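Local coordinates for protein 1-Cys peroxiredoxin (Vibrio vulnificus MO6-24/O, PDB 5K2I) that probably reduces hydrogen peroxide and other peroxides as a 1-Cys peroxiredoxin of the thioredoxin superfamily, with a proposed role in nitric oxide detoxification, at residues 7-12 with 106-111; 51-56 with 87-92. All blocks are in the same frame, centred on the assembly; numbering follows the deposited sequence.

Contact 1: residues 7-12 with 106-111; sequences TLPNAT and KALGLE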
# COMPACT_ATOMS: atom_id res chain seq x y z
N THR A 7 28.99 5.38 0.67
CA THR A 7 28.69 6.60 1.39
C THR A 7 27.44 7.25 0.77
O THR A 7 27.25 7.19 -0.44
CB THR A 7 29.91 7.54 1.32
OG1 THR A 7 31.05 6.86 1.88
CG2 THR A 7 29.67 8.83 2.08
N LEU A 8 26.60 7.87 1.60
CA LEU A 8 25.47 8.63 1.09
C LEU A 8 25.93 9.66 0.07
O LEU A 8 27.06 10.17 0.17
CB LEU A 8 24.75 9.36 2.23
CG LEU A 8 23.90 8.56 3.20
CD1 LEU A 8 23.46 9.49 4.34
CD2 LEU A 8 22.71 7.96 2.49
N PRO A 9 25.04 10.02 -0.87
CA PRO A 9 25.35 11.17 -1.73
C PRO A 9 25.75 12.37 -0.89
O PRO A 9 25.15 12.62 0.16
CB PRO A 9 24.03 11.43 -2.46
CG PRO A 9 23.27 10.16 -2.38
CD PRO A 9 23.71 9.46 -1.13
N ASN A 10 26.76 13.10 -1.33
CA ASN A 10 27.20 14.29 -0.62
C ASN A 10 26.26 15.43 -0.94
O ASN A 10 26.57 16.29 -1.77
CB ASN A 10 28.64 14.62 -1.01
CG ASN A 10 29.16 15.84 -0.31
OD1 ASN A 10 28.69 16.23 0.76
ND2 ASN A 10 30.18 16.46 -0.91
N ALA A 11 25.09 15.38 -0.32
CA ALA A 11 23.98 16.28 -0.62
C ALA A 11 23.47 16.90 0.66
O ALA A 11 23.99 16.62 1.74
CB ALA A 11 22.87 15.52 -1.34
N THR A 12 22.47 17.76 0.55
CA THR A 12 21.89 18.39 1.73
C THR A 12 20.42 18.04 1.91
O THR A 12 19.74 17.63 0.97
CB THR A 12 22.01 19.93 1.69
OG1 THR A 12 21.20 20.47 0.63
CG2 THR A 12 23.46 20.33 1.47
N LYS A 106 16.65 11.52 -5.67
CA LYS A 106 17.12 11.12 -7.00
C LYS A 106 18.56 10.64 -6.96
O LYS A 106 18.92 9.70 -7.66
CB LYS A 106 16.97 12.26 -7.98
CG LYS A 106 15.53 12.55 -8.35
CD LYS A 106 15.44 13.58 -9.47
CE LYS A 106 15.81 14.95 -8.98
NZ LYS A 106 15.67 15.96 -10.08
N ALA A 107 19.39 11.26 -6.12
CA ALA A 107 20.79 10.84 -5.97
C ALA A 107 20.90 9.41 -5.42
O ALA A 107 21.87 8.72 -5.66
CB ALA A 107 21.54 11.80 -5.09
N LEU A 108 19.89 8.99 -4.66
CA LEU A 108 19.84 7.63 -4.13
C LEU A 108 19.29 6.63 -5.13
O LEU A 108 19.38 5.43 -4.93
CB LEU A 108 18.95 7.58 -2.88
CG LEU A 108 19.40 8.32 -1.63
CD1 LEU A 108 18.30 8.25 -0.60
CD2 LEU A 108 20.65 7.70 -1.08
N GLY A 109 18.62 7.15 -6.16
CA GLY A 109 17.92 6.30 -7.11
C GLY A 109 16.64 5.73 -6.55
O GLY A 109 16.18 4.66 -6.99
N LEU A 110 16.03 6.44 -5.60
CA LEU A 110 14.85 5.91 -4.92
C LEU A 110 13.62 6.81 -5.12
O LEU A 110 12.68 6.78 -4.33
CB LEU A 110 15.16 5.71 -3.43
CG LEU A 110 16.05 4.49 -3.17
CD1 LEU A 110 16.58 4.47 -1.75
CD2 LEU A 110 15.27 3.23 -3.47
N GLU A 111 13.60 7.58 -6.20
CA GLU A 111 12.44 8.38 -6.54
C GLU A 111 11.34 7.52 -7.15
O GLU A 111 11.58 6.38 -7.59
CB GLU A 111 12.82 9.51 -7.51
CG GLU A 111 13.09 9.06 -8.96
CD GLU A 111 14.52 8.61 -9.23
OE1 GLU A 111 15.27 8.24 -8.29
OE2 GLU A 111 14.93 8.64 -10.41

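Contact 2: residues 51-56 with 87-92; sequences AHLPGY and EAQNAE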
# COMPACT_ATOMS: atom_id res chain seq x y z
N ALA A 51 5.66 1.31 9.67
CA ALA A 51 6.73 1.54 8.70
C ALA A 51 7.10 3.01 8.54
O ALA A 51 8.01 3.34 7.77
CB ALA A 51 6.36 0.93 7.36
N HIS A 52 6.40 3.91 9.23
CA HIS A 52 6.83 5.30 9.20
C HIS A 52 6.70 5.95 10.57
O HIS A 52 6.97 5.31 11.58
CB HIS A 52 6.08 6.08 8.10
CG HIS A 52 4.64 6.37 8.40
ND1 HIS A 52 4.12 7.65 8.39
CD2 HIS A 52 3.62 5.55 8.73
CE1 HIS A 52 2.84 7.60 8.70
NE2 HIS A 52 2.51 6.34 8.92
N LEU A 53 6.36 7.23 10.62
CA LEU A 53 6.53 8.02 11.83
C LEU A 53 6.00 7.34 13.12
O LEU A 53 6.75 7.22 14.09
CB LEU A 53 5.89 9.40 11.63
CG LEU A 53 6.47 10.60 12.38
CD1 LEU A 53 7.98 10.55 12.54
CD2 LEU A 53 6.05 11.87 11.66
N PRO A 54 4.73 6.87 13.14
CA PRO A 54 4.26 6.24 14.39
C PRO A 54 5.12 5.07 14.84
O PRO A 54 5.40 4.95 16.04
CB PRO A 54 2.85 5.77 14.03
CG PRO A 54 2.42 6.65 12.94
CD PRO A 54 3.65 6.92 12.13
N GLY A 55 5.55 4.24 13.90
CA GLY A 55 6.38 3.09 14.20
C GLY A 55 7.73 3.44 14.79
O GLY A 55 8.21 2.78 15.72
N TYR A 56 8.35 4.49 14.26
CA TYR A 56 9.65 4.90 14.77
C TYR A 56 9.52 5.68 16.06
O TYR A 56 10.41 5.63 16.90
CB TYR A 56 10.43 5.69 13.69
CG TYR A 56 10.89 4.74 12.60
CD1 TYR A 56 12.08 4.03 12.71
CD2 TYR A 56 10.09 4.51 11.49
CE1 TYR A 56 12.47 3.13 11.74
CE2 TYR A 56 10.48 3.60 10.50
CZ TYR A 56 11.68 2.93 10.63
OH TYR A 56 12.08 2.03 9.68
N GLU A 87 5.15 18.03 14.28
CA GLU A 87 4.34 18.58 15.37
C GLU A 87 3.00 17.84 15.50
O GLU A 87 2.59 17.50 16.61
CB GLU A 87 4.12 20.08 15.17
CG GLU A 87 5.37 20.90 15.45
CD GLU A 87 5.32 22.31 14.90
OE1 GLU A 87 4.33 22.66 14.24
OE2 GLU A 87 6.29 23.06 15.14
N ALA A 88 2.34 17.57 14.37
CA ALA A 88 1.06 16.86 14.38
C ALA A 88 1.18 15.45 14.95
O ALA A 88 0.23 14.92 15.54
CB ALA A 88 0.49 16.81 12.98
N GLN A 89 2.34 14.83 14.76
CA GLN A 89 2.59 13.46 15.22
C GLN A 89 3.31 13.44 16.57
O GLN A 89 3.61 12.36 17.06
CB GLN A 89 3.40 12.68 14.18
CG GLN A 89 2.63 12.29 12.92
CD GLN A 89 2.16 10.84 12.96
OE1 GLN A 89 2.49 10.11 13.89
NE2 GLN A 89 1.42 10.42 11.94
N ASN A 90 3.56 14.61 17.16
CA ASN A 90 4.38 14.70 18.37
C ASN A 90 5.66 13.89 18.22
O ASN A 90 5.98 13.05 19.06
CB ASN A 90 3.60 14.21 19.60
CG ASN A 90 4.19 14.69 20.92
OD1 ASN A 90 4.71 15.81 21.00
ND2 ASN A 90 4.18 13.83 21.92
N ALA A 91 6.39 14.14 17.15
CA ALA A 91 7.60 13.37 16.82
C ALA A 91 8.81 13.95 17.53
O ALA A 91 9.81 14.27 16.91
CB ALA A 91 7.83 13.37 15.32
N GLU A 92 8.68 14.08 18.85
CA GLU A 92 9.71 14.57 19.75
C GLU A 92 11.11 14.06 19.40
O GLU A 92 12.05 14.83 19.23
CB GLU A 92 9.37 14.14 21.18
CG GLU A 92 7.87 14.13 21.48
CD GLU A 92 7.55 13.58 22.86
OE1 GLU A 92 8.40 13.71 23.77
OE2 GLU A 92 6.45 13.00 23.03

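Contact 1: residues 7-12 with 106-111
The pyrrolidine ring of Pro9 meets the end of helix 103-108 along its outer edge: Ala107 CB sits at the CB-CG bond and Leu108 CD2 at the CG-CD end, both close to the ring plane and neither over a face. The methyl of Ala107 sits almost equally far from both carbons it touches, with Pro9 CB and Pro9 CG each 3.6 Å from Ala107 CB. Further along the same edge, Pro9 CD lies 3.5 Å from Leu108 CD2, the two side chains crossing at about a right angle. The same methyl of Leu108 also reaches the neighbouring leucine, Leu8 CD2 to Leu108 CD2 being 4.1 Å. Each residue suits its place. Proline has no N-H to satisfy and presents a rigid apolar ring, and alanine is small enough to let that ring come close to the helix. Leu108 has CG beside its backbone N (chi1 -66°), which sends its branches off the helix into the apolar layer, where it also packs on Tyr125 and Ile2. Leu8 likewise turns inward, toward Ile129 and Val134. Just beyond Leu108, Gly109 takes positive phi (74°), and its N bonds to Lys106 O at 3.0 Å; glycine readily adopts this backbone shape. An extended N-terminal loop is thus packed against a helix C-terminus closed by a Schellman motif, within the thioredoxin-like fold of a peroxiredoxin.

Contact 2: residues 51-56 with 87-92
Leu53 supplies the apolar part of the contact, its branched side chain giving one methyl to each of two partners. Leu53 CD1 lies 4.0 Å from Ala91 CB, a small apolar surface, while Leu53 CD2 is 3.7 Å from Gln89 CG and runs alongside the aliphatic stem of that glutamine, the two side chains passing in opposite directions. CG of Leu53 stands roughly anti to the backbone N (chi1 -150°), directing the branch across to residues 87-92, and Trp85 and Ile94 add to its surroundings. A long flexible stem lets Gln89 behave as a hydrocarbon here while its amide end reaches on to Pro54.

That amide makes a van der Waals contact. A bend at chi2 (-100°) turns its O/N end toward the Pro54 ring, met edge first, with Gln89 OE1 3.6 Å from Pro54 CG. Pro54 in turn places CD 3.4 Å above the centre of the His52 ring face. A proline fits the first turn of a helix, whose N-H groups have no acceptor in a preceding turn.

Helices 53-65 and 79-88 belong to consecutive beta-alpha-beta crossovers of the thioredoxin fold, and the first follows the loop that, judged by its PxxxTxxC sequence, carries the peroxidatic cysteine, flanked by Thr47 and Ser49.

Backbone bonds shape the two helix ends within their own segments. His52 is the N-cap residue, its O receiving Tyr56 N at 3.1 Å. In the Schellman motif that ends helix 79-88, Asn90 N bonds to Glu87 O at 3.1 Å, and asparagine tolerates the positive phi this turn demands.

Contacts 1 and 2 lie on opposite sides of the chain's centre, their own centres 23 Å apart and their nearest atoms about 13 Å. Both are partly buried, each pairing a proline and a leucine of one segment with the Schellman-capped end of a helix, but they share no element. Contact 1 ties the N-terminal loop to a short helix beside strand 120-130, and its touching side chains are all apolar. Contact 2 joins the start of helix 53-65 to the end of helix 79-88; beside its leucine-alanine packing it adds a glutamine amide, whose O/N edge abuts a proline at a partly exposed margin near the presumed active-site loop.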